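Local coordinates for hypothetical sugar ABC-transporter sugar binding protein (Arthrobacter globiformis, PDB 7BVT), which binds cyclic alpha-maltosyl-(1→6)-maltose and probably delivers this sugar to an ABC transporter for uptake, at residues A46-Y51 with I60-V65; S56-S61 with A312-S317; L186-G191 with D236-G241; G249-G254 with A259-W264. All blocks are in the same frame, centred on the assembly; numbering follows the deposited sequence.

The four contacts fall into two groups, as expected for a two-lobed solute-binding protein with the sugar between its lobes. Contacts 1 and 2 have centres 10 Å apart and share strand 58-64: helix 38-53 packs on it in contact 1, and helix 306-319, some 250 residues later, in contact 2. Contacts 3 and 4 lie 14 Å apart, centre to centre, and the centres of contacts 3 and 1 are about 42 Å apart. Along the chain both come between the two halves of contact 2. The chain thus passes from the first region to the second and back to place helix 306-319; strands 58-64 and 258-262 belong to one mixed sheet. Contacts 3 and 4 carry the pocket residues Tyr187 and Trp264.

Contact 1: A46-Y51 with I60-V65; sequences AMVDTY and ISASNV
Val48 is the first residue of the helical segment 46-51 to reach Ile60 of the strand. Its two methyls straddle the tip of one branch: CG1 packs 3.8 Å from Ile60 CG2, and CG2 lies at nearly the same distance from that methyl. CG1 stands anti to the backbone N (chi1 164°), which also brings it to 3.7 Å from Ile60 O, while CG2 extends to the methyl of Ala62, 4.3 Å from CB. A short branched residue fits here because helix and strand axes are only 9.0 Å apart, running nearly antiparallel at 170°. One turn further on, Tyr51 sends its ring along the same side of the helix. Its CD2 and CE2 both lie 3.7 Å from Ile60 CG1, and the two side chains cross at about a right angle. The ring supplies apolar carbon to the interior, and its hydroxyl is paired with Asp314. With an alanine in place of Ile60, both methyls of Val48 and Tyr51 CD2 and CE2 would probably lose their common partner, opening a gap between helix and strand. The pair belongs to a beta-alpha-beta crossover: strand 28-34 leads into helix 38-53 and then strand 58-64, which pairs in parallel with 28-34. Met47 faces elsewhere, toward helices 306-319 and 322-332, which pack beside this helix.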
loop_
_atom_site.group_PDB
_atom_site.type_symbol
_atom_site.label_atom_id
_atom_site.label_comp_id
_atom_site.label_asym_id
_atom_site.label_seq_id
_atom_site.Cartn_x
_atom_site.Cartn_y
_atom_site.Cartn_z
ATOM N N ALA A 46 -5.367 1.295 23.148
ATOM C CA ALA A 46 -6.725 1.126 23.718
ATOM C C ALA A 46 -7.214 -0.304 23.438
ATOM O O ALA A 46 -7.807 -0.934 24.314
ATOM C CB ALA A 46 -7.697 2.124 23.142
ATOM N N MET A 47 -6.903 -0.819 22.248
ATOM C CA MET A 47 -7.312 -2.203 21.875
ATOM C C MET A 47 -6.534 -3.219 22.697
ATOM O O MET A 47 -7.122 -4.257 23.067
ATOM C CB MET A 47 -7.078 -2.393 20.385
ATOM C CG MET A 47 -7.770 -1.243 19.715
ATOM S SD MET A 47 -8.423 -1.693 18.200
ATOM C CE MET A 47 -9.652 -2.774 18.908
ATOM N N VAL A 48 -5.249 -2.972 22.933
ATOM C CA VAL A 48 -4.420 -3.829 23.816
ATOM C C VAL A 48 -5.087 -3.798 25.198
ATOM O O VAL A 48 -5.266 -4.887 25.805
ATOM C CB VAL A 48 -2.952 -3.371 23.803
ATOM C CG1 VAL A 48 -2.139 -3.934 24.951
ATOM C CG2 VAL A 48 -2.255 -3.710 22.488
ATOM N N ASP A 49 -5.449 -2.610 25.685
ATOM C CA ASP A 49 -6.097 -2.517 27.029
ATOM C C ASP A 49 -7.334 -3.388 27.063
ATOM O O ASP A 49 -7.523 -4.165 28.074
ATOM C CB ASP A 49 -6.553 -1.089 27.347
ATOM C CG ASP A 49 -5.406 -0.169 27.636
ATOM O OD1 ASP A 49 -4.307 -0.702 27.903
ATOM O OD2 ASP A 49 -5.664 1.086 27.579
ATOM N N THR A 50 -8.175 -3.259 26.034
ATOM C CA THR A 50 -9.438 -3.977 25.886
ATOM C C THR A 50 -9.141 -5.477 25.938
ATOM O O THR A 50 -9.781 -6.202 26.730
ATOM C CB THR A 50 -10.216 -3.522 24.659
ATOM O OG1 THR A 50 -10.557 -2.139 24.831
ATOM C CG2 THR A 50 -11.477 -4.317 24.447
ATOM N N TYR A 51 -8.242 -5.970 25.086
ATOM C CA TYR A 51 -7.889 -7.412 25.096
ATOM C C TYR A 51 -7.382 -7.869 26.465
ATOM O O TYR A 51 -7.823 -8.940 26.927
ATOM C CB TYR A 51 -6.868 -7.684 23.989
ATOM C CG TYR A 51 -6.373 -9.102 23.959
ATOM C CD1 TYR A 51 -7.130 -10.094 23.386
ATOM C CD2 TYR A 51 -5.165 -9.439 24.551
ATOM C CE1 TYR A 51 -6.651 -11.398 23.319
ATOM C CE2 TYR A 51 -4.703 -10.748 24.510
ATOM C CZ TYR A 51 -5.437 -11.722 23.878
ATOM O OH TYR A 51 -4.923 -13.004 23.843
ATOM N N ILE A 60 -0.639 -8.752 26.758
ATOM C CA ILE A 60 0.085 -8.104 25.641
ATOM C C ILE A 60 0.809 -6.887 26.213
ATOM O O ILE A 60 0.148 -6.054 26.881
ATOM C CB ILE A 60 -0.867 -7.677 24.509
ATOM C CG1 ILE A 60 -1.530 -8.887 23.823
ATOM C CG2 ILE A 60 -0.108 -6.769 23.526
ATOM C CD1 ILE A 60 -0.593 -9.742 22.997
ATOM N N SER A 61 2.095 -6.812 25.939
ATOM C CA SER A 61 2.952 -5.644 26.216
ATOM C C SER A 61 3.413 -5.102 24.879
ATOM O O SER A 61 4.273 -5.711 24.286
ATOM C CB SER A 61 4.130 -5.969 27.087
ATOM O OG SER A 61 3.661 -6.359 28.355
ATOM N N ALA A 62 2.879 -3.956 24.517
ATOM C CA ALA A 62 3.156 -3.312 23.225
ATOM C C ALA A 62 4.209 -2.245 23.453
ATOM O O ALA A 62 4.063 -1.533 24.480
ATOM C CB ALA A 62 1.885 -2.753 22.694
ATOM N N SER A 63 5.158 -2.122 22.535
ATOM C CA SER A 63 6.173 -1.028 22.486
ATOM C C SER A 63 6.263 -0.438 21.081
ATOM O O SER A 63 6.279 -1.196 20.075
ATOM C CB SER A 63 7.489 -1.500 22.950
ATOM O OG SER A 63 7.375 -2.060 24.255
ATOM N N ASN A 64 6.407 0.871 21.008
ATOM C CA ASN A 64 6.765 1.570 19.759
ATOM C C ASN A 64 8.256 1.418 19.510
ATOM O O ASN A 64 9.059 1.561 20.450
ATOM C CB ASN A 64 6.385 3.048 19.796
ATOM C CG ASN A 64 6.994 3.799 18.634
ATOM O OD1 ASN A 64 8.186 4.181 18.653
ATOM N ND2 ASN A 64 6.218 3.893 17.560
ATOM N N VAL A 65 8.621 1.097 18.286
ATOM C CA VAL A 65 9.986 1.157 17.742
ATOM C C VAL A 65 9.888 2.048 16.514
ATOM O O VAL A 65 9.045 1.795 15.647
ATOM C CB VAL A 65 10.519 -0.240 17.376
ATOM C CG1 VAL A 65 11.887 -0.169 16.752
ATOM C CG2 VAL A 65 10.484 -1.211 18.533
#

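Contact 2: S56-S61 with A312-S317; sequences SDVRIS and AADFLS
Ile60 stands over one face of the Phe315 ring, the two side chains crossing at about a right angle. Its CG1 lies 4.0 Å from the ring centroid and 25° off the normal, a CH-pi contact displaced toward the rim. The terminal methyl bends back to the root of the ring (chi2 -69°), so that CD1 sits 3.5 Å from Phe315 CG. Phe315 in turn has its ring anti to the backbone N, chi1 171°, which carries it from the helix toward the strand. A flat aromatic suits this place, since it offers a broad apolar face to a branched aliphatic chain. The contact lays helix 306-319 on the sheet at strand 58-64, on the same face as helix 38-53, whose Tyr51 meets Phe315 edge-to-face; helices covering a sheet in this way are usual in the alpha/beta lobes of solute-binding proteins. Val58, two residues before Ile60 on the strand, comes 4.5 Å from Asp314 OD2 through CG2, a loose approach; that oxygen's hydrogen-bond partner is Tyr51 OH. Within the helix, Ser317 OG donates to Ala313 O at 2.8 Å, and Ser317 N reaches the same oxygen from the opposite face of the carbonyl plane.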
loop_
_atom_site.group_PDB
_atom_site.type_symbol
_atom_site.label_atom_id
_atom_site.label_comp_id
_atom_site.label_asym_id
_atom_site.label_seq_id
_atom_site.Cartn_x
_atom_site.Cartn_y
_atom_site.Cartn_z
ATOM N N SER A 56 -7.640 -13.512 31.120
ATOM C CA SER A 56 -6.488 -13.628 32.045
ATOM C C SER A 56 -5.477 -14.676 31.589
ATOM O O SER A 56 -4.600 -15.003 32.402
ATOM C CB SER A 56 -7.031 -13.940 33.444
ATOM O OG SER A 56 -7.647 -12.761 33.928
ATOM N N ASP A 57 -5.523 -15.134 30.344
ATOM C CA ASP A 57 -4.610 -16.176 29.798
ATOM C C ASP A 57 -3.416 -15.568 29.085
ATOM O O ASP A 57 -2.356 -16.228 29.082
ATOM C CB ASP A 57 -5.333 -17.093 28.828
ATOM C CG ASP A 57 -6.477 -17.784 29.516
ATOM O OD1 ASP A 57 -6.183 -18.431 30.516
ATOM O OD2 ASP A 57 -7.618 -17.582 29.080
ATOM N N VAL A 58 -3.574 -14.365 28.514
ATOM C CA VAL A 58 -2.512 -13.667 27.748
ATOM C C VAL A 58 -2.470 -12.224 28.224
ATOM O O VAL A 58 -3.540 -11.611 28.361
ATOM C CB VAL A 58 -2.794 -13.757 26.242
ATOM C CG1 VAL A 58 -1.708 -13.092 25.416
ATOM C CG2 VAL A 58 -2.992 -15.184 25.808
ATOM N N ARG A 59 -1.260 -11.675 28.382
ATOM C CA ARG A 59 -1.054 -10.233 28.622
ATOM C C ARG A 59 -0.124 -9.718 27.522
ATOM O O ARG A 59 1.019 -10.245 27.403
ATOM C CB ARG A 59 -0.454 -9.945 30.002
ATOM C CG ARG A 59 -0.001 -8.505 30.193
ATOM C CD ARG A 59 0.230 -8.098 31.653
ATOM N NE ARG A 59 0.379 -6.634 31.777
ATOM C CZ ARG A 59 -0.626 -5.741 31.696
ATOM N NH1 ARG A 59 -1.878 -6.136 31.504
ATOM N NH2 ARG A 59 -0.377 -4.447 31.812
ATOM N N ILE A 60 -0.639 -8.752 26.758
ATOM C CA ILE A 60 0.085 -8.104 25.641
ATOM C C ILE A 60 0.809 -6.887 26.213
ATOM O O ILE A 60 0.148 -6.054 26.881
ATOM C CB ILE A 60 -0.867 -7.677 24.509
ATOM C CG1 ILE A 60 -1.530 -8.887 23.823
ATOM C CG2 ILE A 60 -0.108 -6.769 23.526
ATOM C CD1 ILE A 60 -0.593 -9.742 22.997
ATOM N N SER A 61 2.095 -6.812 25.939
ATOM C CA SER A 61 2.952 -5.644 26.216
ATOM C C SER A 61 3.413 -5.102 24.879
ATOM O O SER A 61 4.273 -5.711 24.286
ATOM C CB SER A 61 4.130 -5.969 27.087
ATOM O OG SER A 61 3.661 -6.359 28.355
ATOM N N ALA A 312 0.244 -15.634 21.236
ATOM C CA ALA A 312 0.403 -14.472 20.342
ATOM C C ALA A 312 -0.740 -14.492 19.334
ATOM O O ALA A 312 -1.363 -13.450 19.042
ATOM C CB ALA A 312 1.736 -14.551 19.657
ATOM N N ALA A 313 -0.966 -15.657 18.723
ATOM C CA ALA A 313 -2.004 -15.769 17.676
ATOM C C ALA A 313 -3.401 -15.546 18.278
ATOM O O ALA A 313 -4.310 -15.114 17.578
ATOM C CB ALA A 313 -1.898 -17.128 16.986
ATOM N N ASP A 314 -3.598 -15.765 19.576
ATOM C CA ASP A 314 -4.901 -15.525 20.234
ATOM C C ASP A 314 -5.196 -14.017 20.185
ATOM O O ASP A 314 -6.332 -13.641 19.873
ATOM C CB ASP A 314 -4.965 -16.027 21.678
ATOM C CG ASP A 314 -6.340 -15.887 22.283
ATOM O OD1 ASP A 314 -7.215 -16.716 21.916
ATOM O OD2 ASP A 314 -6.567 -14.925 23.089
ATOM N N PHE A 315 -4.204 -13.203 20.485
ATOM C CA PHE A 315 -4.362 -11.734 20.395
ATOM C C PHE A 315 -4.644 -11.313 18.937
ATOM O O PHE A 315 -5.614 -10.562 18.693
ATOM C CB PHE A 315 -3.148 -11.007 20.941
ATOM C CG PHE A 315 -3.194 -9.538 20.653
ATOM C CD1 PHE A 315 -4.193 -8.741 21.194
ATOM C CD2 PHE A 315 -2.294 -8.990 19.767
ATOM C CE1 PHE A 315 -4.268 -7.408 20.863
ATOM C CE2 PHE A 315 -2.367 -7.648 19.448
ATOM C CZ PHE A 315 -3.340 -6.852 20.020
ATOM N N LEU A 316 -3.884 -11.856 17.994
ATOM C CA LEU A 316 -4.083 -11.472 16.568
ATOM C C LEU A 316 -5.474 -11.941 16.128
ATOM O O LEU A 316 -6.153 -11.215 15.403
ATOM C CB LEU A 316 -2.960 -12.077 15.718
ATOM C CG LEU A 316 -1.558 -11.526 15.903
ATOM C CD1 LEU A 316 -0.585 -12.158 14.928
ATOM C CD2 LEU A 316 -1.499 -10.025 15.792
ATOM N N SER A 317 -5.922 -13.126 16.566
ATOM C CA SER A 317 -7.275 -13.634 16.200
ATOM C C SER A 317 -8.325 -12.640 16.712
ATOM O O SER A 317 -9.243 -12.292 15.991
ATOM C CB SER A 317 -7.520 -15.026 16.764
ATOM O OG SER A 317 -6.575 -15.972 16.237
#

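Contact 3: L186-G191 with D236-G241; sequences LYTQAG and DLIDSG
A single methyl, Leu186 CD1, carries most of this contact, touching two consecutive residues of the helix while no hydrogen bond crosses between the segments. It lies 3.9 Å from Ile238 CG1 and 4.0 Å from Leu237 CB, so it settles where the two helix side chains diverge. Leu186 crosses Leu237 at about a right angle and runs more obliquely to Ile238. Leucine suits the spot because its branched end offers an apolar methyl to the aliphatic carbons of Leu237 and Ile238. The second touch is tip to tip: Thr188 CG2 meets Ile238 CD1 at 4.1 Å. Ile238 does not aim its CB straight at the loop, but its extended outer chain (chi2 165°) brings CD1 there. The contact ties the loop between helices 165-179 and 195-207 to the C-terminal part of helix 225-239, in the region of the protein away from strand 58-64, and Leu392 of helix 377-392 touches both Thr188 and Ile238. Threonine serves two surroundings here: with chi1 at 58°, OG1 lies between the backbone N and the carbonyl carbon and is hydrogen-bonded to Ala246 N, while the methyl is turned to the helix. Between the two loop residues, Tyr187 forms the centre of an inverse gamma turn and faces the other way, where it touches the bound sugar. Gly241 is the first residue to leave helical backbone angles; its positive phi of 81° favours glycine, and its N donates to Ile238 O at 2.9 Å.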
loop_
_atom_site.group_PDB
_atom_site.type_symbol
_atom_site.label_atom_id
_atom_site.label_comp_id
_atom_site.label_asym_id
_atom_site.label_seq_id
_atom_site.Cartn_x
_atom_site.Cartn_y
_atom_site.Cartn_z
ATOM N N LEU A 186 2.820 13.226 -11.525
ATOM C CA LEU A 186 3.424 11.879 -11.540
ATOM C C LEU A 186 4.573 11.836 -10.557
ATOM O O LEU A 186 5.308 12.850 -10.386
ATOM C CB LEU A 186 3.914 11.517 -12.936
ATOM C CG LEU A 186 2.834 11.121 -13.909
ATOM C CD1 LEU A 186 3.455 11.087 -15.277
ATOM C CD2 LEU A 186 2.192 9.791 -13.494
ATOM N N TYR A 187 4.743 10.666 -9.929
ATOM C CA TYR A 187 5.837 10.450 -8.962
ATOM C C TYR A 187 7.035 9.971 -9.767
ATOM O O TYR A 187 7.214 8.773 -9.954
ATOM C CB TYR A 187 5.381 9.506 -7.849
ATOM C CG TYR A 187 6.113 9.704 -6.554
ATOM C CD1 TYR A 187 7.471 9.406 -6.451
ATOM C CD2 TYR A 187 5.465 10.222 -5.450
ATOM C CE1 TYR A 187 8.164 9.612 -5.276
ATOM C CE2 TYR A 187 6.146 10.419 -4.257
ATOM C CZ TYR A 187 7.498 10.115 -4.181
ATOM O OH TYR A 187 8.207 10.322 -3.027
ATOM N N THR A 188 7.829 10.912 -10.303
ATOM C CA THR A 188 8.775 10.605 -11.391
ATOM C C THR A 188 10.220 10.495 -10.901
ATOM O O THR A 188 11.010 10.106 -11.740
ATOM C CB THR A 188 8.723 11.667 -12.494
ATOM O OG1 THR A 188 9.022 12.949 -11.944
ATOM C CG2 THR A 188 7.381 11.780 -13.173
ATOM N N GLN A 189 10.528 10.802 -9.638
ATOM C CA GLN A 189 11.923 10.647 -9.151
ATOM C C GLN A 189 12.069 9.474 -8.166
ATOM O O GLN A 189 11.308 9.382 -7.172
ATOM C CB GLN A 189 12.387 11.948 -8.522
ATOM C CG GLN A 189 12.434 13.061 -9.554
ATOM C CD GLN A 189 12.930 14.332 -8.914
ATOM O OE1 GLN A 189 12.144 15.136 -8.430
ATOM N NE2 GLN A 189 14.245 14.436 -8.805
ATOM N N ALA A 190 13.051 8.623 -8.446
ATOM C CA ALA A 190 13.351 7.406 -7.644
ATOM C C ALA A 190 13.610 7.776 -6.173
ATOM O O ALA A 190 13.116 7.078 -5.298
ATOM C CB ALA A 190 14.490 6.662 -8.287
ATOM N N GLY A 191 14.359 8.832 -5.879
ATOM C CA GLY A 191 14.755 9.075 -4.476
ATOM C C GLY A 191 15.570 7.912 -3.898
ATOM O O GLY A 191 16.199 7.149 -4.667
ATOM N N ASP A 236 3.721 10.127 -22.150
ATOM C CA ASP A 236 2.783 11.011 -22.885
ATOM C C ASP A 236 2.328 12.144 -21.985
ATOM O O ASP A 236 2.220 13.278 -22.470
ATOM C CB ASP A 236 1.559 10.296 -23.435
ATOM C CG ASP A 236 1.852 9.395 -24.611
ATOM O OD1 ASP A 236 2.960 9.451 -25.126
ATOM O OD2 ASP A 236 0.955 8.618 -24.973
ATOM N N LEU A 237 1.996 11.863 -20.731
ATOM C CA LEU A 237 1.609 12.903 -19.728
ATOM C C LEU A 237 2.748 13.910 -19.556
ATOM O O LEU A 237 2.480 15.114 -19.503
ATOM C CB LEU A 237 1.234 12.261 -18.382
ATOM C CG LEU A 237 -0.103 11.529 -18.400
ATOM C CD1 LEU A 237 -0.224 10.580 -17.215
ATOM C CD2 LEU A 237 -1.248 12.550 -18.361
ATOM N N ILE A 238 3.990 13.434 -19.455
ATOM C CA ILE A 238 5.155 14.322 -19.209
ATOM C C ILE A 238 5.406 15.159 -20.471
ATOM O O ILE A 238 5.585 16.395 -20.296
ATOM C CB ILE A 238 6.379 13.479 -18.854
ATOM C CG1 ILE A 238 6.186 12.786 -17.512
ATOM C CG2 ILE A 238 7.633 14.346 -18.894
ATOM C CD1 ILE A 238 7.184 11.647 -17.251
ATOM N N ASP A 239 5.385 14.520 -21.642
ATOM C CA ASP A 239 5.751 15.139 -22.950
ATOM C C ASP A 239 4.739 16.250 -23.222
ATOM O O ASP A 239 5.147 17.287 -23.780
ATOM C CB ASP A 239 5.823 14.127 -24.107
ATOM C CG ASP A 239 7.126 13.321 -24.168
ATOM O OD1 ASP A 239 8.088 13.646 -23.404
ATOM O OD2 ASP A 239 7.149 12.316 -24.935
ATOM N N SER A 240 3.461 16.048 -22.865
ATOM C CA SER A 240 2.388 17.074 -23.090
ATOM C C SER A 240 2.571 18.262 -22.148
ATOM O O SER A 240 1.856 19.263 -22.355
ATOM C CB SER A 240 1.026 16.473 -22.951
ATOM O OG SER A 240 0.794 15.980 -21.632
ATOM N N GLY A 241 3.359 18.133 -21.071
ATOM C CA GLY A 241 3.392 19.100 -19.967
ATOM C C GLY A 241 2.270 18.954 -18.950
ATOM O O GLY A 241 2.296 19.717 -17.955
#

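Contact 4: G249-G254 with A259-W264; sequences GEFEKG and AQEGSW. With GLC (alpha-D-glucopyranose), chain B; GLC (alpha-D-glucopyranose), chain C.
Phe251 opens a type I beta turn that closes at Gly254 and lies against Ala259 of the strand, their CA atoms 6.4 Å apart. The turn precedes strand 258-262, which pairs antiparallel with strand 140-147 of the sheet beside the glycan pocket. The turn is closed by a bond from Gly254 N to Phe251 O, and the positive phi of Gly254 favours glycine. With its ring anti to the backbone N (chi1 168°), Phe251 brings CD2 to 3.6 Å from Ala259 CB; a small residue there lets the ring come in close. At the ring edge, in its plane, lies Glu261 OE2. That oxygen is also only 2.5 Å from Glu252 OE2, a distance suggesting that one acid probably holds a proton and shares it; the carboxylate planes are 45° apart. Further along, Trp264 presents one indole face to the chain B glucose and rests the other on Gly262 CA, 3.5 Å from the ring plane, where a CB on Gly262 would clash. Replacing Trp264 by an alanine would probably strip the sugar of this flat platform and leave both glucose units less firmly placed. The six-membered part of the indole also reaches the chain C glucose, Trp264 CH2 lying 3.6 Å from its C1.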
loop_
_atom_site.group_PDB
_atom_site.type_symbol
_atom_site.label_atom_id
_atom_site.label_comp_id
_atom_site.label_asym_id
_atom_site.label_seq_id
_atom_site.Cartn_x
_atom_site.Cartn_y
_atom_site.Cartn_z
ATOM N N GLY A 249 4.158 17.002 -6.090
ATOM C CA GLY A 249 3.777 17.780 -4.893
ATOM C C GLY A 249 3.087 19.072 -5.280
ATOM O O GLY A 249 2.526 19.736 -4.370
ATOM N N GLU A 250 3.028 19.401 -6.572
ATOM C CA GLU A 250 2.224 20.577 -7.028
ATOM C C GLU A 250 0.753 20.453 -6.608
ATOM O O GLU A 250 0.106 21.464 -6.213
ATOM C CB GLU A 250 2.367 20.790 -8.524
ATOM C CG GLU A 250 3.747 21.180 -8.932
ATOM C CD GLU A 250 4.345 22.344 -8.154
ATOM O OE1 GLU A 250 3.740 23.447 -8.198
ATOM O OE2 GLU A 250 5.402 22.133 -7.500
ATOM N N PHE A 251 0.185 19.252 -6.705
ATOM C CA PHE A 251 -1.224 18.990 -6.360
ATOM C C PHE A 251 -1.403 19.290 -4.874
ATOM O O PHE A 251 -2.367 19.978 -4.504
ATOM C CB PHE A 251 -1.579 17.524 -6.652
ATOM C CG PHE A 251 -2.895 17.133 -6.058
ATOM C CD1 PHE A 251 -4.082 17.731 -6.445
ATOM C CD2 PHE A 251 -2.946 16.198 -5.036
ATOM C CE1 PHE A 251 -5.283 17.367 -5.864
ATOM C CE2 PHE A 251 -4.127 15.906 -4.407
ATOM C CZ PHE A 251 -5.301 16.482 -4.820
ATOM N N GLU A 252 -0.499 18.759 -4.057
ATOM C CA GLU A 252 -0.623 18.846 -2.584
ATOM C C GLU A 252 -0.519 20.320 -2.128
ATOM O O GLU A 252 -1.195 20.659 -1.158
ATOM C CB GLU A 252 0.433 17.974 -1.925
ATOM C CG GLU A 252 0.091 16.499 -2.119
ATOM C CD GLU A 252 1.156 15.520 -1.696
ATOM O OE1 GLU A 252 2.104 15.914 -1.023
ATOM O OE2 GLU A 252 1.035 14.359 -2.070
ATOM N N LYS A 253 0.229 21.130 -2.864
ATOM C CA LYS A 253 0.385 22.604 -2.655
ATOM C C LYS A 253 -0.882 23.378 -3.048
ATOM O O LYS A 253 -0.883 24.586 -2.837
ATOM C CB LYS A 253 1.522 23.154 -3.521
ATOM C CG LYS A 253 2.935 22.774 -3.124
ATOM C CD LYS A 253 3.906 22.926 -4.278
ATOM C CE LYS A 253 5.271 23.477 -3.904
ATOM N NZ LYS A 253 6.292 22.408 -3.758
ATOM N N GLY A 254 -1.905 22.753 -3.647
ATOM C CA GLY A 254 -3.046 23.468 -4.231
ATOM C C GLY A 254 -2.664 24.158 -5.519
ATOM O O GLY A 254 -3.387 25.077 -5.919
ATOM N N ALA A 259 -3.595 13.890 -8.490
ATOM C CA ALA A 259 -2.445 13.003 -8.191
ATOM C C ALA A 259 -2.987 11.665 -7.731
ATOM O O ALA A 259 -4.077 11.603 -7.155
ATOM C CB ALA A 259 -1.557 13.629 -7.133
ATOM N N GLN A 260 -2.189 10.609 -7.906
ATOM C CA GLN A 260 -2.447 9.382 -7.127
ATOM C C GLN A 260 -2.038 9.651 -5.688
ATOM O O GLN A 260 -0.949 10.209 -5.457
ATOM C CB GLN A 260 -1.679 8.194 -7.697
ATOM C CG GLN A 260 -2.300 7.708 -8.957
ATOM C CD GLN A 260 -1.630 6.536 -9.635
ATOM O OE1 GLN A 260 -0.568 5.994 -9.207
ATOM N NE2 GLN A 260 -2.271 6.148 -10.714
ATOM N N GLU A 261 -2.925 9.322 -4.759
ATOM C CA GLU A 261 -2.704 9.524 -3.324
ATOM C C GLU A 261 -3.165 8.291 -2.556
ATOM O O GLU A 261 -4.234 7.731 -2.833
ATOM C CB GLU A 261 -3.437 10.787 -2.830
ATOM C CG GLU A 261 -2.828 12.065 -3.404
ATOM C CD GLU A 261 -1.505 12.526 -2.859
ATOM O OE1 GLU A 261 -0.947 11.874 -1.941
ATOM O OE2 GLU A 261 -1.024 13.606 -3.340
ATOM N N GLY A 262 -2.420 7.997 -1.485
ATOM C CA GLY A 262 -2.825 6.925 -0.577
ATOM C C GLY A 262 -4.021 7.293 0.237
ATOM O O GLY A 262 -4.305 8.483 0.432
ATOM N N SER A 263 -4.770 6.289 0.671
ATOM C CA SER A 263 -6.050 6.451 1.387
ATOM C C SER A 263 -5.797 7.222 2.692
ATOM O O SER A 263 -6.741 7.889 3.162
ATOM C CB SER A 263 -6.723 5.106 1.646
ATOM O OG SER A 263 -5.798 4.244 2.274
ATOM N N TRP A 264 -4.599 7.141 3.272
ATOM C CA TRP A 264 -4.286 7.889 4.517
ATOM C C TRP A 264 -4.483 9.392 4.304
ATOM O O TRP A 264 -4.727 10.082 5.306
ATOM C CB TRP A 264 -2.879 7.562 5.014
ATOM C CG TRP A 264 -1.801 7.896 4.040
ATOM C CD1 TRP A 264 -1.184 9.102 3.902
ATOM C CD2 TRP A 264 -1.203 7.038 3.057
ATOM N NE1 TRP A 264 -0.258 9.063 2.900
ATOM C CE2 TRP A 264 -0.245 7.809 2.357
ATOM C CE3 TRP A 264 -1.391 5.705 2.687
ATOM C CZ2 TRP A 264 0.520 7.294 1.305
ATOM C CZ3 TRP A 264 -0.595 5.197 1.683
ATOM C CH2 TRP A 264 0.351 5.961 1.021
HETATM C C1 GLC B . 2.793 7.588 5.742
HETATM C C2 GLC B . 1.569 6.656 5.723
HETATM C C3 GLC B . 1.977 5.254 5.277
HETATM C C4 GLC B . 2.769 5.281 3.977
HETATM C C5 GLC B . 3.963 6.216 4.117
HETATM C C6 GLC B . 4.775 6.369 2.868
HETATM O O1 GLC B . 3.766 7.336 6.792
HETATM O O2 GLC B . 0.783 6.595 6.964
HETATM O O3 GLC B . 0.815 4.470 5.127
HETATM O O4 GLC B . 3.282 3.967 3.574
HETATM O O5 GLC B . 3.458 7.520 4.476
HETATM O O6 GLC B . 5.763 7.456 2.981
HETATM C C1 GLC C . 2.599 3.549 2.376
HETATM C C2 GLC C . 2.327 2.078 2.444
HETATM C C3 GLC C . 3.591 1.297 2.184
HETATM C C4 GLC C . 4.175 1.767 0.842
HETATM C C5 GLC C . 4.495 3.254 0.922
HETATM C C6 GLC C . 5.049 3.762 -0.421
HETATM O O2 GLC C . 1.676 1.817 3.674
HETATM O O3 GLC C . 3.284 -0.108 2.199
HETATM O O4 GLC C . 5.383 1.099 0.533
HETATM O O5 GLC C . 3.292 3.944 1.158
HETATM O O6 GLC C . 5.769 4.965 -0.168
#